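Local coordinates for protein probable enoyl-CoA hydratase/isomerase (Pseudomonas aeruginosa PAO1, PDB 5YLO) that probably shifts double bonds in enoyl-CoA thioesters as a Delta3,Delta2-enoyl-CoA isomerase of the crotonase family, in unsaturated fatty acid metabolism, at residues L4-T9 with L34-V39; I15-L20 with H190-V195; L99-V104 with G205-F210. All coordinates share one frame; numbering follows the deposited sequence.

Interaction 1: L4-T9 with L34-V39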
ATOM      1  N   LEU A   4      18.335  20.632 -31.935  1.00 98.59           N
ATOM      2  CA  LEU A   4      18.132  19.282 -32.460  1.00 96.38           C
ATOM      3  C   LEU A   4      18.625  18.186 -31.525  1.00 93.11           C
ATOM      4  O   LEU A   4      18.567  17.008 -31.901  1.00 78.35           O
ATOM      5  CB  LEU A   4      18.783  19.067 -33.835  1.00102.03           C
ATOM      6  CG  LEU A   4      17.826  18.983 -35.023  1.00103.57           C
ATOM      7  CD1 LEU A   4      17.278  20.357 -35.361  1.00103.35           C
ATOM      8  CD2 LEU A   4      18.502  18.349 -36.230  1.00109.23           C
ATOM      9  N   SER A   5      19.124  18.521 -30.340  1.00116.68           N
ATOM     10  CA  SER A   5      19.391  17.488 -29.353  1.00114.73           C
ATOM     11  C   SER A   5      18.094  16.742 -29.046  1.00108.55           C
ATOM     12  O   SER A   5      17.038  17.370 -28.895  1.00116.98           O
ATOM     13  CB  SER A   5      19.964  18.092 -28.068  1.00113.28           C
ATOM     14  OG  SER A   5      21.308  18.507 -28.245  1.00112.38           O
ATOM     15  N   PRO A   6      18.128  15.411 -28.969  1.00 80.19           N
ATOM     16  CA  PRO A   6      16.907  14.672 -28.613  1.00 74.82           C
ATOM     17  C   PRO A   6      16.401  15.015 -27.227  1.00 74.25           C
ATOM     18  O   PRO A   6      15.201  14.872 -26.958  1.00 72.04           O
ATOM     19  CB  PRO A   6      17.349  13.208 -28.701  1.00 69.94           C
ATOM     20  CG  PRO A   6      18.820  13.262 -28.389  1.00 72.46           C
ATOM     21  CD  PRO A   6      19.313  14.540 -29.017  1.00 73.88           C
ATOM     22  N   LEU A   7      17.281  15.486 -26.350  1.00 67.31           N
ATOM     23  CA  LEU A   7      16.949  15.798 -24.969  1.00 67.36           C
ATOM     24  C   LEU A   7      17.585  17.134 -24.624  1.00 72.28           C
ATOM     25  O   LEU A   7      18.812  17.267 -24.672  1.00 67.35           O
ATOM     26  CB  LEU A   7      17.459  14.698 -24.037  1.00 79.89           C
ATOM     27  CG  LEU A   7      16.869  14.605 -22.635  1.00 93.13           C
ATOM     28  CD1 LEU A   7      15.565  13.821 -22.656  1.00 98.96           C
ATOM     29  CD2 LEU A   7      17.877  13.970 -21.697  1.00100.48           C
ATOM     30  N   GLN A   8      16.759  18.123 -24.292  1.00 93.33           N
ATOM     31  CA  GLN A   8      17.255  19.439 -23.912  1.00104.94           C
ATOM     32  C   GLN A   8      17.609  19.421 -22.431  1.00 97.69           C
ATOM     33  O   GLN A   8      16.759  19.114 -21.587  1.00106.88           O
ATOM     34  CB  GLN A   8      16.224  20.527 -24.207  1.00119.93           C
ATOM     35  CG  GLN A   8      16.826  21.928 -24.298  1.00129.21           C
ATOM     36  CD  GLN A   8      16.152  22.931 -23.376  1.00132.29           C
ATOM     37  OE1 GLN A   8      15.245  22.588 -22.617  1.00127.52           O
ATOM     38  NE2 GLN A   8      16.600  24.181 -23.438  1.00130.80           N
ATOM     39  N   THR A   9      18.856  19.751 -22.115  1.00 62.65           N
ATOM     40  CA  THR A   9      19.372  19.662 -20.758  1.00 62.71           C
ATOM     41  C   THR A   9      19.871  21.027 -20.306  1.00 75.31           C
ATOM     42  O   THR A   9      20.606  21.695 -21.038  1.00 76.22           O
ATOM     43  CB  THR A   9      20.506  18.638 -20.674  1.00 76.15           C
ATOM     44  OG1 THR A   9      20.016  17.346 -21.058  1.00 83.00           O
ATOM     45  CG2 THR A   9      21.052  18.576 -19.262  1.00 83.29           C
ATOM     46  N   LEU A  34      15.638   7.360 -25.472  1.00 61.39           N
ATOM     47  CA  LEU A  34      15.930   6.456 -24.365  1.00 56.23           C
ATOM     48  C   LEU A  34      17.403   6.515 -23.987  1.00 57.18           C
ATOM     49  O   LEU A  34      17.743   6.733 -22.822  1.00 56.06           O
ATOM     50  CB  LEU A  34      15.526   5.027 -24.728  1.00 56.22           C
ATOM     51  CG  LEU A  34      14.045   4.766 -25.006  1.00 55.55           C
ATOM     52  CD1 LEU A  34      13.832   3.341 -25.498  1.00 56.25           C
ATOM     53  CD2 LEU A  34      13.203   5.041 -23.769  1.00 53.37           C
ATOM     54  N   GLU A  35      18.292   6.360 -24.974  1.00 59.63           N
ATOM     55  CA  GLU A  35      19.725   6.324 -24.694  1.00 63.71           C
ATOM     56  C   GLU A  35      20.243   7.669 -24.194  1.00 61.55           C
ATOM     57  O   GLU A  35      21.093   7.715 -23.298  1.00 61.63           O
ATOM     58  CB  GLU A  35      20.494   5.895 -25.944  1.00 64.17           C
ATOM     59  CG  GLU A  35      20.302   4.440 -26.331  1.00 77.78           C
ATOM     60  CD  GLU A  35      21.325   3.972 -27.349  1.00 87.74           C
ATOM     61  OE1 GLU A  35      20.939   3.679 -28.499  1.00 83.82           O
ATOM     62  OE2 GLU A  35      22.522   3.907 -26.999  1.00 93.27           O
ATOM     63  N   ALA A  36      19.758   8.773 -24.767  1.00 65.23           N
ATOM     64  CA  ALA A  36      20.259  10.087 -24.372  1.00 69.04           C
ATOM     65  C   ALA A  36      19.932  10.378 -22.912  1.00 64.91           C
ATOM     66  O   ALA A  36      20.818  10.717 -22.120  1.00 64.93           O
ATOM     67  CB  ALA A  36      19.678  11.168 -25.285  1.00 65.75           C
ATOM     68  N   LEU A  37      18.656  10.251 -22.543  1.00 58.41           N
ATOM     69  CA  LEU A  37      18.261  10.383 -21.144  1.00 58.92           C
ATOM     70  C   LEU A  37      18.983   9.353 -20.281  1.00 58.95           C
ATOM     71  O   LEU A  37      19.346   9.630 -19.133  1.00 55.32           O
ATOM     72  CB  LEU A  37      16.742  10.231 -21.036  1.00 54.48           C
ATOM     73  CG  LEU A  37      15.988  10.491 -19.732  1.00 56.09           C
ATOM     74  CD1 LEU A  37      16.401  11.814 -19.127  1.00 57.44           C
ATOM     75  CD2 LEU A  37      14.485  10.468 -19.990  1.00 62.08           C
ATOM     76  N   HIS A  38      19.210   8.166 -20.823  1.00 56.61           N
ATOM     77  CA  HIS A  38      19.919   7.162 -20.049  1.00 55.77           C
ATOM     78  C   HIS A  38      21.344   7.593 -19.731  1.00 61.94           C
ATOM     79  O   HIS A  38      21.818   7.372 -18.620  1.00 64.26           O
ATOM     80  CB  HIS A  38      19.933   5.799 -20.731  1.00 56.12           C
ATOM     81  CG  HIS A  38      20.547   4.725 -19.890  1.00 60.01           C
ATOM     82  ND1 HIS A  38      19.913   3.534 -19.620  1.00 64.31           N
ATOM     83  CD2 HIS A  38      21.729   4.679 -19.232  1.00 68.95           C
ATOM     84  CE1 HIS A  38      20.684   2.793 -18.845  1.00 61.14           C
ATOM     85  NE2 HIS A  38      21.791   3.466 -18.593  1.00 56.51           N
ATOM     86  N   VAL A  39      22.036   8.205 -20.690  1.00 60.58           N
ATOM     87  CA  VAL A  39      23.411   8.612 -20.408  1.00 62.62           C
ATOM     88  C   VAL A  39      23.442   9.884 -19.564  1.00 62.54           C
ATOM     89  O   VAL A  39      24.296  10.033 -18.682  1.00 67.77           O
ATOM     90  CB  VAL A  39      24.201   8.778 -21.721  1.00 65.79           C
ATOM     91  CG1 VAL A  39      25.637   9.200 -21.439  1.00 68.78           C
ATOM     92  CG2 VAL A  39      24.177   7.485 -22.515  1.00 70.29           C
TER
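Leu-7 pushes its forked end against Leu-37 on helix 31-46, and this bump is the main filling between the edge strand and the helix. Both methyls of Leu-7 take part. CD2 reaches furthest in, lying 3.6 Å from CA of Leu-37 and 3.7 Å from CD1 of the same residue, while CD1 lies a little further off, beside CB and CD1 of Leu-37. With chi1 at -162°, CG of Leu-7 stands opposite its own backbone N, which carries CD1 and CD2 onto Leu-37, and the two leucine side chains meet at a slant. One residue earlier, the short side chain of Ala-36 makes a shallow spot on the helix surface, where CG of the Pro-6 ring settles 3.8 Å from CB of Ala-36. The rigid proline ring suits the bend just before the strand begins. The branched leucines suit the buried inner half of the contact, Pro-6 and Ala-36 the more open outer half. Leu-7 and Leu-37 both also touch Leu-20, and Leu-37 touches Leu-18 as well, so strand 15-20 lines the seam from within the sheet. On another side of helix 31-46, Leu-34 and His-38 touch helix 85-97.

Interaction 2: I15-L20 with H190-V195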
ATOM      1  N   ILE A  15      19.914  22.195  -9.897  1.00 76.76           N
ATOM      2  CA  ILE A  15      18.772  21.473 -10.446  1.00 66.15           C
ATOM      3  C   ILE A  15      19.059  21.189 -11.913  1.00 65.86           C
ATOM      4  O   ILE A  15      19.238  22.119 -12.709  1.00 67.88           O
ATOM      5  CB  ILE A  15      17.465  22.264 -10.286  1.00 67.30           C
ATOM      6  CG1 ILE A  15      17.230  22.634  -8.819  1.00 74.47           C
ATOM      7  CG2 ILE A  15      16.290  21.460 -10.822  1.00 63.41           C
ATOM      8  CD1 ILE A  15      16.014  23.515  -8.599  1.00 67.83           C
ATOM      9  N   ALA A  16      19.103  19.909 -12.269  1.00 65.82           N
ATOM     10  CA  ALA A  16      19.298  19.483 -13.649  1.00 70.31           C
ATOM     11  C   ALA A  16      17.936  19.246 -14.290  1.00 65.80           C
ATOM     12  O   ALA A  16      17.190  18.358 -13.862  1.00 73.63           O
ATOM     13  CB  ALA A  16      20.152  18.217 -13.719  1.00 65.45           C
ATOM     14  N   TRP A  17      17.616  20.036 -15.310  1.00 63.10           N
ATOM     15  CA  TRP A  17      16.356  19.920 -16.030  1.00 61.85           C
ATOM     16  C   TRP A  17      16.572  19.064 -17.271  1.00 61.31           C
ATOM     17  O   TRP A  17      17.345  19.437 -18.160  1.00 85.45           O
ATOM     18  CB  TRP A  17      15.815  21.299 -16.414  1.00 63.85           C
ATOM     19  CG  TRP A  17      15.532  22.191 -15.242  1.00 66.59           C
ATOM     20  CD1 TRP A  17      16.450  22.778 -14.419  1.00 73.44           C
ATOM     21  CD2 TRP A  17      14.245  22.614 -14.772  1.00 67.90           C
ATOM     22  NE1 TRP A  17      15.815  23.531 -13.462  1.00 72.15           N
ATOM     23  CE2 TRP A  17      14.461  23.448 -13.657  1.00 72.47           C
ATOM     24  CE3 TRP A  17      12.933  22.366 -15.183  1.00 63.31           C
ATOM     25  CZ2 TRP A  17      13.414  24.035 -12.949  1.00 66.87           C
ATOM     26  CZ3 TRP A  17      11.895  22.950 -14.478  1.00 68.30           C
ATOM     27  CH2 TRP A  17      12.141  23.774 -13.375  1.00 65.42           C
ATOM     28  N   LEU A  18      15.899  17.920 -17.324  1.00 58.58           N
ATOM     29  CA  LEU A  18      15.954  17.019 -18.470  1.00 58.11           C
ATOM     30  C   LEU A  18      14.578  17.022 -19.117  1.00 57.44           C
ATOM     31  O   LEU A  18      13.627  16.458 -18.567  1.00 55.70           O
ATOM     32  CB  LEU A  18      16.364  15.610 -18.047  1.00 56.44           C
ATOM     33  CG  LEU A  18      17.538  15.522 -17.069  1.00 56.94           C
ATOM     34  CD1 LEU A  18      17.907  14.077 -16.785  1.00 55.56           C
ATOM     35  CD2 LEU A  18      18.738  16.288 -17.594  1.00 59.66           C
ATOM     36  N   VAL A  19      14.469  17.658 -20.278  1.00 59.14           N
ATOM     37  CA  VAL A  19      13.197  17.815 -20.971  1.00 59.12           C
ATOM     38  C   VAL A  19      13.237  16.983 -22.244  1.00 59.33           C
ATOM     39  O   VAL A  19      14.124  17.167 -23.087  1.00 68.03           O
ATOM     40  CB  VAL A  19      12.900  19.287 -21.289  1.00 61.35           C
ATOM     41  CG1 VAL A  19      11.489  19.433 -21.840  1.00 61.43           C
ATOM     42  CG2 VAL A  19      13.093  20.150 -20.051  1.00 61.72           C
ATOM     43  N   LEU A  20      12.283  16.063 -22.378  1.00 57.85           N
ATOM     44  CA  LEU A  20      12.050  15.417 -23.663  1.00 58.49           C
ATOM     45  C   LEU A  20      11.745  16.484 -24.704  1.00 63.16           C
ATOM     46  O   LEU A  20      10.956  17.400 -24.453  1.00 63.50           O
ATOM     47  CB  LEU A  20      10.891  14.423 -23.559  1.00 56.94           C
ATOM     48  CG  LEU A  20      11.160  12.996 -23.071  1.00 65.46           C
ATOM     49  CD1 LEU A  20      11.907  12.972 -21.746  1.00 62.84           C
ATOM     50  CD2 LEU A  20       9.848  12.236 -22.948  1.00 67.18           C
ATOM     51  N   HIS A 190       1.461  27.684 -14.130  1.00 82.32           N
ATOM     52  CA  HIS A 190       2.346  27.739 -12.976  1.00 75.19           C
ATOM     53  C   HIS A 190       3.163  26.466 -12.785  1.00 74.17           C
ATOM     54  O   HIS A 190       3.830  26.325 -11.757  1.00 76.03           O
ATOM     55  CB  HIS A 190       1.540  28.019 -11.705  1.00 78.96           C
ATOM     56  CG  HIS A 190       0.768  29.302 -11.745  1.00 93.61           C
ATOM     57  ND1 HIS A 190       1.343  30.505 -12.095  1.00 95.91           N
ATOM     58  CD2 HIS A 190      -0.530  29.571 -11.469  1.00 91.47           C
ATOM     59  CE1 HIS A 190       0.431  31.459 -12.039  1.00101.28           C
ATOM     60  NE2 HIS A 190      -0.715  30.919 -11.661  1.00101.36           N
ATOM     61  N   LEU A 191       3.133  25.540 -13.747  1.00 68.40           N
ATOM     62  CA  LEU A 191       3.780  24.247 -13.531  1.00 70.14           C
ATOM     63  C   LEU A 191       5.294  24.387 -13.429  1.00 70.98           C
ATOM     64  O   LEU A 191       5.906  23.894 -12.475  1.00 62.67           O
ATOM     65  CB  LEU A 191       3.411  23.269 -14.644  1.00 69.76           C
ATOM     66  CG  LEU A 191       4.123  21.922 -14.501  1.00 65.25           C
ATOM     67  CD1 LEU A 191       3.821  21.277 -13.156  1.00 62.92           C
ATOM     68  CD2 LEU A 191       3.730  20.998 -15.618  1.00 63.51           C
ATOM     69  N   VAL A 192       5.918  25.042 -14.411  1.00 62.33           N
ATOM     70  CA  VAL A 192       7.370  25.207 -14.386  1.00 61.43           C
ATOM     71  C   VAL A 192       7.799  25.949 -13.127  1.00 64.02           C
ATOM     72  O   VAL A 192       8.805  25.602 -12.495  1.00 59.96           O
ATOM     73  CB  VAL A 192       7.850  25.923 -15.663  1.00 65.97           C
ATOM     74  CG1 VAL A 192       9.362  26.106 -15.638  1.00 67.07           C
ATOM     75  CG2 VAL A 192       7.427  25.140 -16.900  1.00 66.52           C
ATOM     76  N   GLU A 193       7.032  26.967 -12.729  1.00 78.87           N
ATOM     77  CA  GLU A 193       7.347  27.696 -11.504  1.00 79.73           C
ATOM     78  C   GLU A 193       7.167  26.814 -10.274  1.00 77.88           C
ATOM     79  O   GLU A 193       7.972  26.877  -9.336  1.00 74.87           O
ATOM     80  CB  GLU A 193       6.473  28.946 -11.405  1.00 76.65           C
ATOM     81  CG  GLU A 193       6.826  29.877 -10.256  1.00 82.27           C
ATOM     82  CD  GLU A 193       5.929  31.099 -10.210  1.00 94.91           C
ATOM     83  OE1 GLU A 193       5.934  31.805  -9.180  1.00 99.69           O
ATOM     84  OE2 GLU A 193       5.216  31.351 -11.204  1.00 91.06           O
ATOM     85  N   ALA A 194       6.121  25.985 -10.259  1.00 68.15           N
ATOM     86  CA  ALA A 194       5.880  25.122  -9.106  1.00 67.89           C
ATOM     87  C   ALA A 194       6.954  24.050  -8.983  1.00 67.38           C
ATOM     88  O   ALA A 194       7.422  23.755  -7.877  1.00 62.17           O
ATOM     89  CB  ALA A 194       4.495  24.483  -9.204  1.00 62.97           C
ATOM     90  N   VAL A 195       7.358  23.456 -10.108  1.00 66.91           N
ATOM     91  CA  VAL A 195       8.390  22.426 -10.075  1.00 62.54           C
ATOM     92  C   VAL A 195       9.719  23.017  -9.625  1.00 64.27           C
ATOM     93  O   VAL A 195      10.441  22.413  -8.821  1.00 62.27           O
ATOM     94  CB  VAL A 195       8.504  21.744 -11.451  1.00 67.78           C
ATOM     95  CG1 VAL A 195       9.701  20.814 -11.488  1.00 62.82           C
ATOM     96  CG2 VAL A 195       7.227  20.980 -11.765  1.00 69.63           C
TER
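Trp-17 reaches from strand 15-20 to Val-192 and Val-195 on helix 191-204, a helix-on-sheet contact within the crotonase fold. The backbones stay well apart, with CA of Trp-17 and CA of Val-195 separated by 10.3 Å, and a large flat indole suits such a distance because its six-membered ring can carry the contact across. CG of Trp-17 is anti to the carbonyl carbon (chi1 -61°), and the far edge of the six-membered ring, CZ3 and CH2, makes the contacts.

The enclosed part lies at Val-195, a buried residue whose CB points to the strand. Its CG1 comes within 4.3 Å of CH2 of Trp-17, approaching the ring obliquely, and Val-195 also rests on Val-54 of the adjacent strand 52-56. Trp-17 touches Val-54 too, so the three side chains form one apolar cluster; beta-branched valines give it compact, stiff surfaces. Arg-10 of strand 7-12 makes a cation-pi contact with the indole.

One turn earlier the helix is just as near, but the contact opens to solvent. Val-192 is exposed, and its CG1 lies 4.2 Å from CZ3 of Trp-17. Beyond it Glu-193 turns its CB away from the strand, as suits a charged residue on the outer face of a helix. With only 117 Å² buried in all, the two segments meet lightly. The nearest approach is made to the backbone: CH2 of Trp-17 lies 3.9 Å from O of Val-192, which sits at the ring edge, near its plane.

Interaction 3: L99-V104 with G205-F210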
ATOM      1  N   LEU A  99      17.831   6.119  -9.030  1.00 41.58           N
ATOM      2  CA  LEU A  99      18.791   7.214  -9.106  1.00 42.82           C
ATOM      3  C   LEU A  99      19.086   7.776  -7.719  1.00 52.78           C
ATOM      4  O   LEU A  99      18.193   7.905  -6.880  1.00 46.06           O
ATOM      5  CB  LEU A  99      18.251   8.315 -10.015  1.00 43.77           C
ATOM      6  CG  LEU A  99      19.266   9.321 -10.552  1.00 53.34           C
ATOM      7  CD1 LEU A  99      19.917   8.783 -11.818  1.00 53.09           C
ATOM      8  CD2 LEU A  99      18.608  10.667 -10.803  1.00 50.61           C
ATOM      9  N   ASP A 100      20.352   8.126  -7.483  1.00 61.52           N
ATOM     10  CA  ASP A 100      20.795   8.537  -6.155  1.00 61.90           C
ATOM     11  C   ASP A 100      20.470   9.989  -5.821  1.00 63.95           C
ATOM     12  O   ASP A 100      20.758  10.424  -4.699  1.00 76.27           O
ATOM     13  CB  ASP A 100      22.301   8.309  -6.004  1.00 65.22           C
ATOM     14  CG  ASP A 100      22.647   6.857  -5.747  1.00 74.99           C
ATOM     15  OD1 ASP A 100      21.762   6.102  -5.289  1.00 76.78           O
ATOM     16  OD2 ASP A 100      23.811   6.474  -5.993  1.00 75.32           O
ATOM     17  N   LYS A 101      19.892  10.740  -6.747  1.00 57.35           N
ATOM     18  CA  LYS A 101      19.449  12.102  -6.510  1.00 60.49           C
ATOM     19  C   LYS A 101      17.926  12.155  -6.451  1.00 56.16           C
ATOM     20  O   LYS A 101      17.241  11.303  -7.029  1.00 52.92           O
ATOM     21  CB  LYS A 101      19.946  13.037  -7.621  1.00 62.93           C
ATOM     22  CG  LYS A 101      21.413  12.869  -7.988  1.00 61.55           C
ATOM     23  CD  LYS A 101      22.342  13.596  -7.033  1.00 61.09           C
ATOM     24  CE  LYS A 101      23.764  13.592  -7.583  1.00 77.10           C
ATOM     25  NZ  LYS A 101      24.734  14.358  -6.752  1.00 89.13           N
ATOM     26  N   PRO A 102      17.357  13.132  -5.746  1.00 53.76           N
ATOM     27  CA  PRO A 102      15.898  13.292  -5.775  1.00 48.91           C
ATOM     28  C   PRO A 102      15.433  13.658  -7.177  1.00 53.09           C
ATOM     29  O   PRO A 102      15.980  14.561  -7.815  1.00 48.08           O
ATOM     30  CB  PRO A 102      15.644  14.426  -4.774  1.00 45.50           C
ATOM     31  CG  PRO A 102      16.876  14.474  -3.916  1.00 55.84           C
ATOM     32  CD  PRO A 102      18.000  14.083  -4.827  1.00 50.50           C
ATOM     33  N   THR A 103      14.424  12.940  -7.661  1.00 42.20           N
ATOM     34  CA  THR A 103      13.911  13.128  -9.009  1.00 45.11           C
ATOM     35  C   THR A 103      12.453  13.567  -8.957  1.00 45.19           C
ATOM     36  O   THR A 103      11.666  13.054  -8.157  1.00 43.19           O
ATOM     37  CB  THR A 103      14.060  11.842  -9.841  1.00 46.15           C
ATOM     38  OG1 THR A 103      13.158  11.878 -10.954  1.00 68.15           O
ATOM     39  CG2 THR A 103      13.776  10.613  -8.998  1.00 44.04           C
ATOM     40  N   VAL A 104      12.107  14.536  -9.804  1.00 39.63           N
ATOM     41  CA  VAL A 104      10.752  15.065  -9.903  1.00 37.34           C
ATOM     42  C   VAL A 104      10.308  14.974 -11.355  1.00 40.78           C
ATOM     43  O   VAL A 104      11.066  15.321 -12.267  1.00 49.58           O
ATOM     44  CB  VAL A 104      10.659  16.522  -9.405  1.00 47.36           C
ATOM     45  CG1 VAL A 104       9.210  16.988  -9.389  1.00 36.78           C
ATOM     46  CG2 VAL A 104      11.288  16.664  -8.028  1.00 60.62           C
ATOM     47  N   GLY A 205      18.466  20.606   0.511  1.00 69.04           N
ATOM     48  CA  GLY A 205      18.661  19.654   1.578  1.00 78.46           C
ATOM     49  C   GLY A 205      19.934  18.853   1.415  1.00 77.66           C
ATOM     50  O   GLY A 205      20.697  19.007   0.451  1.00 77.69           O
ATOM     51  N   PRO A 206      20.183  17.966   2.388  1.00 74.14           N
ATOM     52  CA  PRO A 206      21.381  17.116   2.328  1.00 71.81           C
ATOM     53  C   PRO A 206      21.243  15.988   1.317  1.00 68.76           C
ATOM     54  O   PRO A 206      20.552  14.995   1.570  1.00 60.55           O
ATOM     55  CB  PRO A 206      21.503  16.584   3.762  1.00 75.40           C
ATOM     56  CG  PRO A 206      20.104  16.601   4.288  1.00 73.16           C
ATOM     57  CD  PRO A 206      19.412  17.765   3.629  1.00 70.45           C
ATOM     58  N   THR A 207      21.906  16.132   0.166  1.00 70.87           N
ATOM     59  CA  THR A 207      21.739  15.164  -0.914  1.00 57.20           C
ATOM     60  C   THR A 207      22.280  13.793  -0.521  1.00 57.00           C
ATOM     61  O   THR A 207      21.719  12.761  -0.910  1.00 53.18           O
ATOM     62  CB  THR A 207      22.427  15.670  -2.183  1.00 63.26           C
ATOM     63  OG1 THR A 207      21.975  16.998  -2.474  1.00 66.82           O
ATOM     64  CG2 THR A 207      22.106  14.766  -3.365  1.00 68.13           C
ATOM     65  N   PHE A 208      23.364  13.764   0.256  1.00 76.92           N
ATOM     66  CA  PHE A 208      23.959  12.494   0.665  1.00 78.12           C
ATOM     67  C   PHE A 208      22.996  11.682   1.522  1.00 70.14           C
ATOM     68  O   PHE A 208      22.886  10.460   1.360  1.00 64.27           O
ATOM     69  CB  PHE A 208      25.267  12.749   1.417  1.00 94.13           C
ATOM     70  CG  PHE A 208      25.114  13.627   2.640  1.00111.68           C
ATOM     71  CD1 PHE A 208      25.091  15.011   2.523  1.00114.34           C
ATOM     72  CD2 PHE A 208      25.004  13.068   3.906  1.00112.85           C
ATOM     73  CE1 PHE A 208      24.953  15.819   3.644  1.00119.65           C
ATOM     74  CE2 PHE A 208      24.864  13.873   5.031  1.00117.36           C
ATOM     75  CZ  PHE A 208      24.839  15.249   4.898  1.00121.21           C
ATOM     76  N   ALA A 209      22.294  12.343   2.444  1.00 69.62           N
ATOM     77  CA  ALA A 209      21.356  11.632   3.305  1.00 61.79           C
ATOM     78  C   ALA A 209      20.158  11.130   2.510  1.00 54.28           C
ATOM     79  O   ALA A 209      19.644  10.037   2.776  1.00 48.16           O
ATOM     80  CB  ALA A 209      20.906  12.538   4.449  1.00 62.10           C
ATOM     81  N   PHE A 210      19.707  11.911   1.525  1.00 60.78           N
ATOM     82  CA  PHE A 210      18.601  11.467   0.683  1.00 61.31           C
ATOM     83  C   PHE A 210      18.976  10.206  -0.085  1.00 58.48           C
ATOM     84  O   PHE A 210      18.147   9.303  -0.253  1.00 54.00           O
ATOM     85  CB  PHE A 210      18.189  12.577  -0.287  1.00 53.24           C
ATOM     86  CG  PHE A 210      17.754  13.857   0.381  1.00 59.63           C
ATOM     87  CD1 PHE A 210      17.368  13.880   1.713  1.00 61.24           C
ATOM     88  CD2 PHE A 210      17.724  15.045  -0.335  1.00 69.58           C
ATOM     89  CE1 PHE A 210      16.970  15.062   2.316  1.00 66.13           C
ATOM     90  CE2 PHE A 210      17.326  16.228   0.261  1.00 62.74           C
ATOM     91  CZ  PHE A 210      16.948  16.236   1.588  1.00 63.04           C
TER
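This is a mainly apolar contact between the turn leading into strand 103-107 and the first turn of helix 207-220. Pro-102 forms its tightest point, with CG of Pro-102 3.7 Å from CD2 of Phe-210. The two side chains cross at about a right angle, although CG reaches the aromatic ring obliquely. The stiff proline ring gives the end of the turn a fixed apolar surface. The second contact is at Thr-207, whose CG2, anti to its backbone N, offers a methyl to CD of Lys-101 at 3.9 Å. The lysine starts away from the helix, but the bend at chi2 (-81°) brings its aliphatic stem back, while NZ is held by hydrogen bonds to O of Val-50 and O of Asp-47. O of Pro-206 accepts the backbone N-H of Phe-210 and lies 3.2 Å above the plane of the Phe-210 ring, over its centre, so the ring is folded back over the helix start; Gly-205, lacking a side chain, suits the place beside it. Phe-210 offers a broad apolar surface to Pro-102 and to Phe-166 and Tyr-142 of a second subunit. Pro-102 and Val-104 bond through their backbones to Val-53 of strand 52-56, and Val-104 packs on helix 191-204.

All three contacts reach the same six-stranded sheet, whose order begins 7-12, 15-20, 52-56, 103-107. Interactions 1 and 2 have centres about 16 Å apart and touch directly: O of Gln-8 probably bonds to N of Val-19, and Thr-9 packs on Leu-18. Strand 15-20 lies next to strand 7-12; its consecutive residues Trp-17 and Leu-18 serve helices 191-204 and 31-46 respectively. Interaction 3 has its centre about 16 Å from that of interaction 2, without touching it, and about 21 Å from that of interaction 1. Along the chain interaction 1 closes before interaction 3 opens, whereas interaction 2 crosses both. Successive helices 191-204 and 207-220 thus pack on strand 15-20 and on the turn before strand 103-107, the latter beside a neighbouring subunit.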